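Local coordinates for protein phosphoethanolamine N-methyltransferase 1 (Haemonchus contortus, PDB 4KRG) that probably catalyses the S-adenosylmethionine-dependent N-methylation of phosphoethanolamine, a step of the nematode route to phosphocholine, at residues Ser357-Ser360 with Ser361-Trp365; Ser257-Trp260 with Pro261-Lys265; Asp432-Gln435 with Glu436-Ala440; Ile92-Asn95 with Gln96-Ala100; Tyr2-Gly5 with His6-Ala9. All blocks are in the same frame, centred on the assembly; numbering follows the deposited sequence.

Contact 1: Ser357-Ser360 with Ser361-Trp365. With BOG (octyl beta-D-glucopyranoside), chain E.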
# COMPACT_ATOMS: atom_id res chain seq x y z
N SER A 357 6.96 -4.94 -8.60
CA SER A 357 7.93 -5.97 -8.94
C SER A 357 8.88 -6.20 -7.79
O SER A 357 8.84 -5.46 -6.80
CB SER A 357 8.76 -5.53 -10.14
OG SER A 357 9.58 -4.42 -9.78
N LEU A 358 9.75 -7.19 -7.92
CA LEU A 358 10.80 -7.41 -6.93
C LEU A 358 11.72 -6.21 -6.83
O LEU A 358 12.08 -5.76 -5.74
CB LEU A 358 11.61 -8.67 -7.27
CG LEU A 358 12.83 -8.98 -6.40
CD1 LEU A 358 12.45 -9.14 -4.93
CD2 LEU A 358 13.53 -10.24 -6.89
N SER A 359 12.10 -5.68 -8.00
CA SER A 359 12.99 -4.53 -8.09
C SER A 359 12.47 -3.35 -7.29
O SER A 359 13.23 -2.64 -6.63
CB SER A 359 13.16 -4.13 -9.56
OG SER A 359 13.99 -3.00 -9.69
N SER A 360 11.16 -3.15 -7.33
CA SER A 360 10.50 -2.07 -6.59
C SER A 360 10.73 -2.21 -5.08
O SER A 360 11.09 -1.25 -4.40
CB SER A 360 9.01 -2.04 -6.90
OG SER A 360 8.33 -1.17 -6.01
N SER A 361 10.51 -3.42 -4.57
CA SER A 361 10.68 -3.68 -3.14
C SER A 361 12.15 -3.54 -2.73
O SER A 361 12.46 -3.05 -1.65
CB SER A 361 10.16 -5.07 -2.78
OG SER A 361 10.29 -5.29 -1.39
N ILE A 362 13.04 -3.99 -3.59
CA ILE A 362 14.47 -3.89 -3.29
C ILE A 362 14.89 -2.43 -3.17
O ILE A 362 15.63 -2.08 -2.26
CB ILE A 362 15.32 -4.67 -4.31
CG1 ILE A 362 15.15 -6.17 -4.10
CG2 ILE A 362 16.80 -4.29 -4.20
CD1 ILE A 362 15.98 -7.01 -5.04
N ASP A 363 14.41 -1.57 -4.07
CA ASP A 363 14.70 -0.14 -3.99
C ASP A 363 14.25 0.46 -2.66
O ASP A 363 15.02 1.12 -1.98
CB ASP A 363 14.04 0.63 -5.14
CG ASP A 363 14.76 0.45 -6.46
OD1 ASP A 363 15.93 0.01 -6.45
OD2 ASP A 363 14.15 0.75 -7.51
N TYR A 364 12.99 0.22 -2.31
CA TYR A 364 12.43 0.63 -1.04
C TYR A 364 13.34 0.27 0.13
O TYR A 364 13.69 1.11 0.96
CB TYR A 364 11.07 -0.03 -0.86
CG TYR A 364 10.29 0.40 0.36
CD1 TYR A 364 9.45 1.49 0.32
CD2 TYR A 364 10.36 -0.33 1.54
CE1 TYR A 364 8.71 1.87 1.42
CE2 TYR A 364 9.63 0.04 2.65
CZ TYR A 364 8.81 1.14 2.58
OH TYR A 364 8.08 1.52 3.68
N TRP A 365 13.73 -1.00 0.20
CA TRP A 365 14.49 -1.46 1.36
C TRP A 365 15.95 -1.05 1.29
O TRP A 365 16.59 -0.84 2.32
CB TRP A 365 14.29 -2.96 1.57
CG TRP A 365 12.91 -3.29 2.03
CD1 TRP A 365 11.96 -4.00 1.36
CD2 TRP A 365 12.32 -2.88 3.27
NE1 TRP A 365 10.81 -4.07 2.11
CE2 TRP A 365 10.99 -3.39 3.29
CE3 TRP A 365 12.75 -2.14 4.37
CZ2 TRP A 365 10.12 -3.19 4.36
CZ3 TRP A 365 11.90 -1.93 5.43
CH2 TRP A 365 10.59 -2.46 5.42
C1 BOG E . 16.36 -5.20 9.84
O1 BOG E . 15.31 -4.50 9.31
C2 BOG E . 17.47 -4.27 10.28
O2 BOG E . 18.00 -3.62 9.13
C3 BOG E . 18.56 -5.03 10.96
O3 BOG E . 19.59 -4.11 11.43
C4 BOG E . 18.04 -5.84 12.10
O4 BOG E . 19.09 -6.63 12.69
C5 BOG E . 16.92 -6.77 11.64
O5 BOG E . 15.85 -6.00 10.98
C6 BOG E . 16.34 -7.50 12.77
O6 BOG E . 16.21 -8.83 12.39
C1' BOG E . 14.63 -5.21 8.27
C2' BOG E . 13.51 -4.30 7.72
C3' BOG E . 12.55 -3.85 8.82
C4' BOG E . 11.20 -4.22 8.77
C5' BOG E . 10.44 -4.44 10.11
C6' BOG E . 8.93 -4.66 9.92
C7' BOG E . 8.54 -6.16 9.79
C8' BOG E . 7.81 -6.64 11.00
O HOH W 1 12.94 -0.59 -9.44
O HOH W 2 16.86 -1.97 -8.96

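Contact 2: Ser257-Trp260 with Pro261-Lys265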
# COMPACT_ATOMS: atom_id res chain seq x y z
N SER A 257 -15.51 2.36 -10.00
CA SER A 257 -16.79 2.29 -9.29
C SER A 257 -17.49 0.94 -9.36
O SER A 257 -18.19 0.56 -8.42
CB SER A 257 -17.76 3.37 -9.80
OG SER A 257 -17.45 4.64 -9.26
N GLN A 258 -17.32 0.24 -10.47
CA GLN A 258 -18.06 -1.00 -10.71
C GLN A 258 -17.19 -2.24 -10.96
O GLN A 258 -17.26 -3.21 -10.20
CB GLN A 258 -19.05 -0.81 -11.86
CG GLN A 258 -20.52 -0.74 -11.44
CD GLN A 258 -20.84 0.50 -10.61
OE1 GLN A 258 -20.61 1.63 -11.05
NE2 GLN A 258 -21.36 0.28 -9.41
N ILE A 259 -16.37 -2.21 -12.01
CA ILE A 259 -15.59 -3.37 -12.43
C ILE A 259 -14.63 -3.90 -11.36
O ILE A 259 -14.66 -5.09 -11.00
CB ILE A 259 -14.77 -3.07 -13.70
CG1 ILE A 259 -15.67 -2.62 -14.86
CG2 ILE A 259 -13.94 -4.29 -14.10
CD1 ILE A 259 -16.56 -3.71 -15.45
N TRP A 260 -13.77 -3.02 -10.86
CA TRP A 260 -12.77 -3.40 -9.86
C TRP A 260 -13.34 -3.84 -8.50
O TRP A 260 -12.90 -4.86 -7.97
CB TRP A 260 -11.73 -2.28 -9.68
CG TRP A 260 -10.88 -2.03 -10.89
CD1 TRP A 260 -10.66 -2.87 -11.94
CD2 TRP A 260 -10.13 -0.84 -11.17
NE1 TRP A 260 -9.82 -2.29 -12.86
CE2 TRP A 260 -9.48 -1.03 -12.41
CE3 TRP A 260 -9.95 0.37 -10.50
CZ2 TRP A 260 -8.66 -0.06 -12.98
CZ3 TRP A 260 -9.13 1.33 -11.07
CH2 TRP A 260 -8.50 1.11 -12.30
N PRO A 261 -14.30 -3.08 -7.93
CA PRO A 261 -14.81 -3.55 -6.63
C PRO A 261 -15.47 -4.92 -6.74
O PRO A 261 -15.47 -5.70 -5.79
CB PRO A 261 -15.84 -2.49 -6.25
CG PRO A 261 -15.41 -1.27 -7.00
CD PRO A 261 -14.88 -1.78 -8.30
N ALA A 262 -16.03 -5.20 -7.92
CA ALA A 262 -16.63 -6.49 -8.18
C ALA A 262 -15.56 -7.58 -8.23
O ALA A 262 -15.72 -8.63 -7.61
CB ALA A 262 -17.40 -6.45 -9.49
N GLU A 263 -14.49 -7.32 -8.97
CA GLU A 263 -13.39 -8.28 -9.07
C GLU A 263 -12.74 -8.51 -7.72
O GLU A 263 -12.36 -9.62 -7.41
CB GLU A 263 -12.36 -7.82 -10.10
CG GLU A 263 -12.89 -7.82 -11.53
CD GLU A 263 -11.94 -7.17 -12.54
OE1 GLU A 263 -10.93 -6.56 -12.12
OE2 GLU A 263 -12.22 -7.26 -13.75
N GLN A 264 -12.62 -7.46 -6.91
CA GLN A 264 -12.11 -7.61 -5.56
C GLN A 264 -12.99 -8.55 -4.75
O GLN A 264 -12.49 -9.45 -4.07
CB GLN A 264 -12.00 -6.27 -4.83
CG GLN A 264 -11.49 -6.41 -3.40
CD GLN A 264 -10.06 -6.94 -3.33
OE1 GLN A 264 -9.11 -6.19 -3.53
NE2 GLN A 264 -9.91 -8.23 -3.04
N LYS A 265 -14.30 -8.34 -4.82
CA LYS A 265 -15.23 -9.17 -4.05
C LYS A 265 -15.12 -10.66 -4.37
O LYS A 265 -15.25 -11.49 -3.47
CB LYS A 265 -16.68 -8.69 -4.20
CG LYS A 265 -17.05 -7.47 -3.35
CD LYS A 265 -16.36 -7.45 -1.99
CE LYS A 265 -16.83 -8.55 -1.04
NZ LYS A 265 -16.00 -8.59 0.19

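Contact 3: Asp432-Gln435 with Glu436-Ala440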
# COMPACT_ATOMS: atom_id res chain seq x y z
N ASP A 432 13.27 -32.22 -5.51
CA ASP A 432 12.02 -32.36 -6.24
C ASP A 432 10.89 -32.60 -5.23
O ASP A 432 10.88 -33.63 -4.54
CB ASP A 432 12.14 -33.56 -7.19
CG ASP A 432 10.91 -33.78 -8.05
OD1 ASP A 432 9.88 -33.10 -7.85
OD2 ASP A 432 10.98 -34.65 -8.94
N VAL A 433 9.95 -31.67 -5.14
CA VAL A 433 8.78 -31.83 -4.27
C VAL A 433 7.46 -31.92 -5.04
O VAL A 433 6.42 -31.54 -4.52
CB VAL A 433 8.68 -30.72 -3.18
CG1 VAL A 433 9.77 -30.89 -2.13
CG2 VAL A 433 8.70 -29.33 -3.80
N THR A 434 7.51 -32.44 -6.26
CA THR A 434 6.32 -32.49 -7.11
C THR A 434 5.17 -33.33 -6.54
O THR A 434 4.03 -32.87 -6.48
CB THR A 434 6.67 -33.01 -8.52
OG1 THR A 434 7.61 -32.11 -9.13
CG2 THR A 434 5.42 -33.10 -9.38
N GLN A 435 5.48 -34.55 -6.12
CA GLN A 435 4.45 -35.44 -5.58
C GLN A 435 3.87 -34.93 -4.27
O GLN A 435 2.66 -34.97 -4.07
CB GLN A 435 4.99 -36.86 -5.41
CG GLN A 435 5.47 -37.48 -6.71
CD GLN A 435 4.44 -37.42 -7.82
OE1 GLN A 435 3.24 -37.64 -7.59
NE2 GLN A 435 4.89 -37.13 -9.04
N GLU A 436 4.73 -34.44 -3.38
CA GLU A 436 4.29 -33.84 -2.12
C GLU A 436 3.36 -32.65 -2.38
O GLU A 436 2.33 -32.49 -1.73
CB GLU A 436 5.48 -33.39 -1.28
CG GLU A 436 6.43 -34.50 -0.85
CD GLU A 436 7.68 -34.62 -1.73
OE1 GLU A 436 7.56 -34.59 -2.97
OE2 GLU A 436 8.79 -34.75 -1.17
N SER A 437 3.74 -31.81 -3.34
CA SER A 437 2.95 -30.64 -3.70
C SER A 437 1.61 -31.03 -4.31
O SER A 437 0.58 -30.44 -3.99
CB SER A 437 3.73 -29.74 -4.67
OG SER A 437 4.87 -29.20 -4.02
N LEU A 438 1.62 -32.04 -5.18
CA LEU A 438 0.39 -32.58 -5.75
C LEU A 438 -0.58 -33.01 -4.65
O LEU A 438 -1.76 -32.69 -4.71
CB LEU A 438 0.70 -33.77 -6.67
CG LEU A 438 1.22 -33.49 -8.08
CD1 LEU A 438 1.29 -34.78 -8.88
CD2 LEU A 438 0.34 -32.49 -8.80
N ASN A 439 -0.06 -33.71 -3.65
CA ASN A 439 -0.89 -34.20 -2.56
C ASN A 439 -1.42 -33.05 -1.70
O ASN A 439 -2.59 -33.02 -1.33
CB ASN A 439 -0.10 -35.15 -1.66
CG ASN A 439 0.17 -36.50 -2.30
OD1 ASN A 439 -0.47 -36.88 -3.30
ND2 ASN A 439 1.09 -37.24 -1.71
N ALA A 440 -0.53 -32.12 -1.37
CA ALA A 440 -0.88 -31.01 -0.48
C ALA A 440 -1.84 -30.03 -1.15
O ALA A 440 -2.78 -29.55 -0.52
CB ALA A 440 0.38 -30.30 0.00
O HOH W 3 8.63 -35.74 -5.32
O HOH W 4 1.23 -37.53 -5.85

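Contact 4: Ile92-Asn95 with Gln96-Ala100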
# COMPACT_ATOMS: atom_id res chain seq x y z
N ILE A 92 -7.86 26.23 9.34
CA ILE A 92 -6.85 27.07 8.70
C ILE A 92 -6.39 28.16 9.66
O ILE A 92 -5.20 28.49 9.73
CB ILE A 92 -7.37 27.69 7.39
CG1 ILE A 92 -7.30 26.68 6.25
CG2 ILE A 92 -6.58 28.93 7.03
CD1 ILE A 92 -5.88 26.20 5.92
N GLU A 93 -7.33 28.72 10.42
CA GLU A 93 -6.99 29.72 11.42
C GLU A 93 -6.07 29.16 12.50
O GLU A 93 -5.09 29.80 12.87
CB GLU A 93 -8.26 30.34 12.02
CG GLU A 93 -9.02 31.20 11.04
CD GLU A 93 -10.39 31.58 11.54
OE1 GLU A 93 -10.83 31.01 12.57
OE2 GLU A 93 -11.04 32.44 10.90
N LYS A 94 -6.37 27.97 12.99
CA LYS A 94 -5.49 27.31 13.95
C LYS A 94 -4.12 26.99 13.32
O LYS A 94 -3.09 27.11 13.98
CB LYS A 94 -6.16 26.05 14.52
CG LYS A 94 -5.30 25.22 15.47
CD LYS A 94 -4.64 26.07 16.55
CE LYS A 94 -5.10 25.65 17.93
NZ LYS A 94 -4.14 26.10 18.98
N ASN A 95 -4.13 26.59 12.05
CA ASN A 95 -2.91 26.36 11.26
C ASN A 95 -2.01 27.60 11.26
O ASN A 95 -0.81 27.52 11.54
CB ASN A 95 -3.34 25.99 9.83
CG ASN A 95 -2.27 25.25 9.05
OD1 ASN A 95 -1.08 25.38 9.31
ND2 ASN A 95 -2.71 24.47 8.07
N GLN A 96 -2.60 28.75 10.94
CA GLN A 96 -1.88 30.02 10.91
C GLN A 96 -1.34 30.47 12.26
O GLN A 96 -0.36 31.21 12.33
CB GLN A 96 -2.77 31.14 10.35
CG GLN A 96 -3.20 30.95 8.91
CD GLN A 96 -4.22 31.98 8.48
OE1 GLN A 96 -5.42 31.78 8.63
NE2 GLN A 96 -3.74 33.10 7.95
N GLU A 97 -1.99 30.04 13.33
CA GLU A 97 -1.55 30.41 14.67
C GLU A 97 -0.34 29.58 15.08
O GLU A 97 0.68 30.12 15.51
CB GLU A 97 -2.69 30.22 15.67
CG GLU A 97 -2.34 30.56 17.11
CD GLU A 97 -3.53 30.48 18.04
OE1 GLU A 97 -4.68 30.51 17.54
OE2 GLU A 97 -3.32 30.39 19.27
N ARG A 98 -0.45 28.27 14.92
CA ARG A 98 0.63 27.34 15.24
C ARG A 98 1.88 27.68 14.45
O ARG A 98 3.00 27.56 14.94
CB ARG A 98 0.20 25.90 14.94
CG ARG A 98 -1.03 25.42 15.70
CD ARG A 98 -1.49 24.05 15.22
NE ARG A 98 -0.42 23.06 15.32
CZ ARG A 98 0.22 22.53 14.29
NH1 ARG A 98 -0.10 22.88 13.05
NH2 ARG A 98 1.19 21.65 14.49
N ASN A 99 1.68 28.10 13.20
CA ASN A 99 2.79 28.32 12.28
C ASN A 99 3.12 29.79 12.06
O ASN A 99 3.73 30.16 11.06
CB ASN A 99 2.47 27.65 10.94
CG ASN A 99 2.41 26.14 11.05
OD1 ASN A 99 3.21 25.53 11.76
ND2 ASN A 99 1.44 25.53 10.37
N ALA A 100 2.73 30.63 13.01
CA ALA A 100 2.99 32.07 12.92
C ALA A 100 4.48 32.38 12.90
O ALA A 100 4.89 33.44 12.46
CB ALA A 100 2.31 32.80 14.07

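Contact 5: Tyr2-Gly5 with His6-Ala9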
# COMPACT_ATOMS: atom_id res chain seq x y z
N TYR A 2 -35.79 21.06 -3.25
CA TYR A 2 -35.47 21.39 -4.64
C TYR A 2 -35.01 20.16 -5.43
O TYR A 2 -34.73 19.12 -4.84
CB TYR A 2 -34.45 22.53 -4.71
CG TYR A 2 -35.06 23.87 -4.37
CD1 TYR A 2 -35.90 24.51 -5.26
CD2 TYR A 2 -34.82 24.48 -3.14
CE1 TYR A 2 -36.48 25.72 -4.96
CE2 TYR A 2 -35.40 25.70 -2.83
CZ TYR A 2 -36.23 26.31 -3.75
OH TYR A 2 -36.83 27.52 -3.47
N PHE A 3 -34.96 20.29 -6.76
CA PHE A 3 -34.63 19.18 -7.67
C PHE A 3 -33.43 18.34 -7.23
O PHE A 3 -32.34 18.86 -7.01
CB PHE A 3 -34.35 19.72 -9.07
CG PHE A 3 -34.27 18.66 -10.14
CD1 PHE A 3 -35.37 17.85 -10.42
CD2 PHE A 3 -33.11 18.48 -10.88
CE1 PHE A 3 -35.30 16.89 -11.41
CE2 PHE A 3 -33.04 17.52 -11.87
CZ PHE A 3 -34.14 16.72 -12.13
N GLN A 4 -33.67 17.03 -7.11
CA GLN A 4 -32.64 16.07 -6.71
C GLN A 4 -31.89 16.49 -5.44
O GLN A 4 -30.70 16.20 -5.29
CB GLN A 4 -31.69 15.79 -7.88
CG GLN A 4 -32.38 15.17 -9.10
CD GLN A 4 -31.41 14.64 -10.14
OE1 GLN A 4 -30.20 14.85 -10.05
NE2 GLN A 4 -31.93 13.94 -11.15
N GLY A 5 -32.61 17.14 -4.53
CA GLY A 5 -32.03 17.70 -3.32
C GLY A 5 -31.45 16.67 -2.37
O GLY A 5 -30.85 17.02 -1.35
N HIS A 6 -31.64 15.40 -2.70
CA HIS A 6 -31.17 14.30 -1.87
C HIS A 6 -29.91 13.64 -2.44
O HIS A 6 -29.25 12.87 -1.74
CB HIS A 6 -32.29 13.25 -1.71
CG HIS A 6 -32.66 12.56 -2.99
ND1 HIS A 6 -33.20 13.22 -4.07
CD2 HIS A 6 -32.56 11.25 -3.35
CE1 HIS A 6 -33.42 12.35 -5.05
NE2 HIS A 6 -33.04 11.16 -4.64
N MSE A 7 -29.55 13.97 -3.68
CA MSE A 7 -28.51 13.20 -4.38
C MSE A 7 -27.52 13.95 -5.30
O MSE A 7 -26.63 13.33 -5.87
CB MSE A 7 -29.14 12.06 -5.18
CG MSE A 7 -30.03 12.54 -6.33
SE MSE A 7 -30.57 11.12 -7.56
CE MSE A 7 -29.00 11.06 -8.71
N THR A 8 -27.66 15.27 -5.45
CA THR A 8 -26.74 15.99 -6.33
C THR A 8 -25.32 16.01 -5.79
O THR A 8 -25.10 15.84 -4.59
CB THR A 8 -27.17 17.45 -6.59
OG1 THR A 8 -27.31 18.13 -5.34
CG2 THR A 8 -28.47 17.49 -7.38
N ALA A 9 -24.35 16.22 -6.67
CA ALA A 9 -22.95 16.30 -6.27
C ALA A 9 -22.71 17.41 -5.26
O ALA A 9 -21.80 17.31 -4.44
CB ALA A 9 -22.08 16.49 -7.48
O HOH W 5 -29.92 18.95 -5.16

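Contact 1: Ser357-Ser360 with Ser361-Trp365
Helix 358-367 begins with a serine N-cap, and its first turns bring Leu358 against Ile362 and set Ser359 beside Asp363. Ser357 precedes the helix; its OG accepts the backbone N of Ser360 at 3.2 Å, capping a first-turn N-H that otherwise has only a weak bond to Ser357 O. Of the backbone bonds that follow, the first is weak, Ser361 N to Ser357 O; from Ile362 N to Leu358 O, at 2.9 Å, they are sound.

On the buried side, the CD1 end of Ile362 comes up to the branch point CG of Leu358 at 4.0 Å, the two side chains crossing at a slant. Leu358 holds CG anti to its own N (chi1 175°), which brings its fork against the CD1 end of Ile362. On the outer side, water 1 lies 2.6 Å from Asp363 OD2 and donates to it; it also neighbours Ser359 OG, but that serine has a second conformer, so the bridge is tentative. Further along, CD2 of Tyr364 lies 3.5 Å above the ring plane of Trp365, over its centre, while Ser361 OG sits in plane at the indole edge and bonds to Tyr299 OH. The octyl chain of the bound detergent reaches the same indole, C2' lying 3.7 Å from Trp365 CZ3.

Leu358 packs on strand 297-302 and helix 386-390, while the Trp365 ring meets Trp326 and Phe372 edge-to-face.

Contact 2: Ser257-Trp260 with Pro261-Lys265
The indole of Trp260 and the carboxylate of Glu263 meet at an edge: OE1 of Glu263 lies close to the indole plane, 3.7 Å from Trp260 CD1, and the two planes are turned 44° apart. Lys194 makes a cation-pi contact with the same indole, and Leu191, Leu195 and Ala198 of helix 189-198 also pack on the Trp260 side chain. The second carboxylate oxygen of Glu263 goes to a methyl group, OE2 standing 3.4 Å from Ile259 CG2. Ile259 and Glu263 run side by side and point the same way. With its CG anti to the carbonyl carbon (chi1 -67°) and the rest of the chain extended, Glu263 passes over Ile259 O and puts its carboxylate between isoleucine methyl and indole.

Pro261 follows a wider, pi-type turn at 257-259 and has no N-H to bond to the turn before. Its CD packs on Trp260 CB at 3.5 Å, and its CG lies 3.6 Å from Ser257 O, the carbonyl that an N-H at this position would normally meet. The backbone bonds resume after it, from Ala262 N to Gln258 O and from Glu263 N to Ile259 O; Gln264 N then reaches Trp260 O at 2.8 Å, almost linear at 165°.

Helix 249-271 is thus kinked where Pro261 N has no bond to the turn before, just after the pi-type turn. OE1 of Glu263 does not depend on the indole edge for its polar needs, since it is hydrogen-bonded to Tyr333 OH; that bond joins the helix to helix 332-345 and probably helps hold the acid beside Trp260.

Contact 3: Asp432-Gln435 with Glu436-Ala440
Glu436 folds back over Val433, one turn earlier. Its CB lies 3.8 Å from Val433 O; the chain then bends at chi2 (99°), bringing CD beside the CA of Val433. At the tip, OE1 comes within 3.3 Å of that CA and accepts a hydrogen bond from water 3 at 2.8 Å, while OE2 turns toward Val433 CG1. Water 3 also donates to Asp432 O, so a solvent molecule links the carboxylate to the chain just before the helix. The two side chains, Val433 and Glu436, cross at about a right angle. The like charges of Glu436 and Asp432 are near each other but stay apart.

Val433 O is gripped twice by Ser437. The backbone N and OG both donate to it at 2.9 Å, from opposite faces of its plane, OG standing well above it. Ser437 OG also neighbours Val433 CG2. Gln435 and Leu438 lie side by side, pointing the same way, OE1 of Gln435 reaching Leu438 CD1 at 3.7 Å.

Ahead of the helix, OD1 of Asp432 takes two bonds from Thr434: the backbone N at 2.9 Å, almost on the extension of the C-O bond, and OG1 at 2.8 Å on the syn side. Thr434 OG1 is also hydrogen-bonded to Tyr459 N of strand 458-465, and Val433 and Ser437 pack on Ile282 of helix 280-283. The bond from Thr434 N to Asp432 OD1 forms an Asx turn, here the link by which strand 428-432 passes into helix 434-448, with Val433 at the N-cap position.

Contact 4: Ile92-Asn95 with Gln96-Ala100
The carbonyl oxygen of Lys94 draws two backbone N-H groups in the last turn of helix 89-98: Arg98 N at 3.0 Å and nearly linear (175°), and Glu97 N at 3.2 Å in a weak, strongly bent bond. Glu97 N also donates to Glu93 O, so this one N-H is divided between two carbonyls. CG of Arg98 lies beside the same oxygen, 3.2 Å from Lys94 O.

The side chains of Lys94 and Arg98 cross at about a right angle, with CD of Lys94 touching Arg98 CG at 3.8 Å. The bend at chi2 brings CD to Arg98, and beyond it the chain leads NZ toward Glu97, where it stays 4.4 Å from OE2, too far for a salt bridge. The amide of Gln96 lies by Ile92, one turn before it, with OE1 3.5 Å from Ile92 CG2.

On the buried side two asparagines meet. Asn99 ND2 approaches Asn95 OD1 at 2.7 Å, but the N-H points poorly (122°) and the bond is weak; the amide planes are 62° apart. The backbone bond from Asn99 N to Asn95 O runs beside this side-chain one.

Both amides have further partners. Asn99 OD1 is bonded to Thr73 OG1 of helix 70-78, and Asn95 ND2 makes weak bonds with Gly67 O and Ser84 OG. Gly67 belongs to the glycine-rich loop that in methyltransferases of this Rossmann-like fold cradles the cofactor. Asn95 thus links the helix weakly to that loop and to strand 81-86, and Asn99 links it to helix 70-78.

Contact 5: Tyr2-Gly5 with His6-Ala9
Hydrogen bonds centre on Gln4 O, which accepts both Met7 N at 3.0 Å and Thr8 N at 3.2 Å. The two donors come very differently: Thr8 N lies almost in line with the carbonyl bond, whereas Met7 N stands well above the carbonyl plane. Water 5 adds a bridge, donating to Phe3 O at 3.0 Å and lying 2.7 Å from Thr8 OG1.

These bonds follow a type II beta turn from Tyr2 to Gly5, in which Gln4 has positive phi (50°). The sequence from Tyr2 to Gly5 matches the end of a TEV protease site, so it is probably a remnant of the expression construct.

Apolar contacts are few and loose. CB of Gln4 meets Thr8 CG2 at 3.7 Å and Met7 CG at 4.0 Å. Met7 is a selenomethionine and poorly ordered; its CG lies over one face of the His6 ring, toward the rim, while Gln4 CG sits above the centre of the Phe3 ring.

Capping concerns Thr8 alone: placed just before helix 9-21, it offers OG1 to Val11 N in a weak bond. All the residues from Tyr2 to Ala9 touch neighbouring molecules in the crystal.

Each contact joins adjoining segments, so none closes a long loop and none nests in or crosses another. Contact 5 comes first, at the N terminus ahead of helix 9-21. Contact 4 follows on helix 89-98, between strands 81-86 and 105-109 of the cofactor-binding domain. Contact 2 lies at the kink of helix 249-271, which packs on helices 189-198 and 332-345. Contact 1 starts helix 358-367, next to strand 297-302, and contact 3 leads strand 428-432 into helix 434-448, near the C terminus. Contacts 3 and 4 lie on opposite sides of the chain's centre, their centres about 64 Å apart; contacts 1 and 2 are about 27 Å apart, centre to centre.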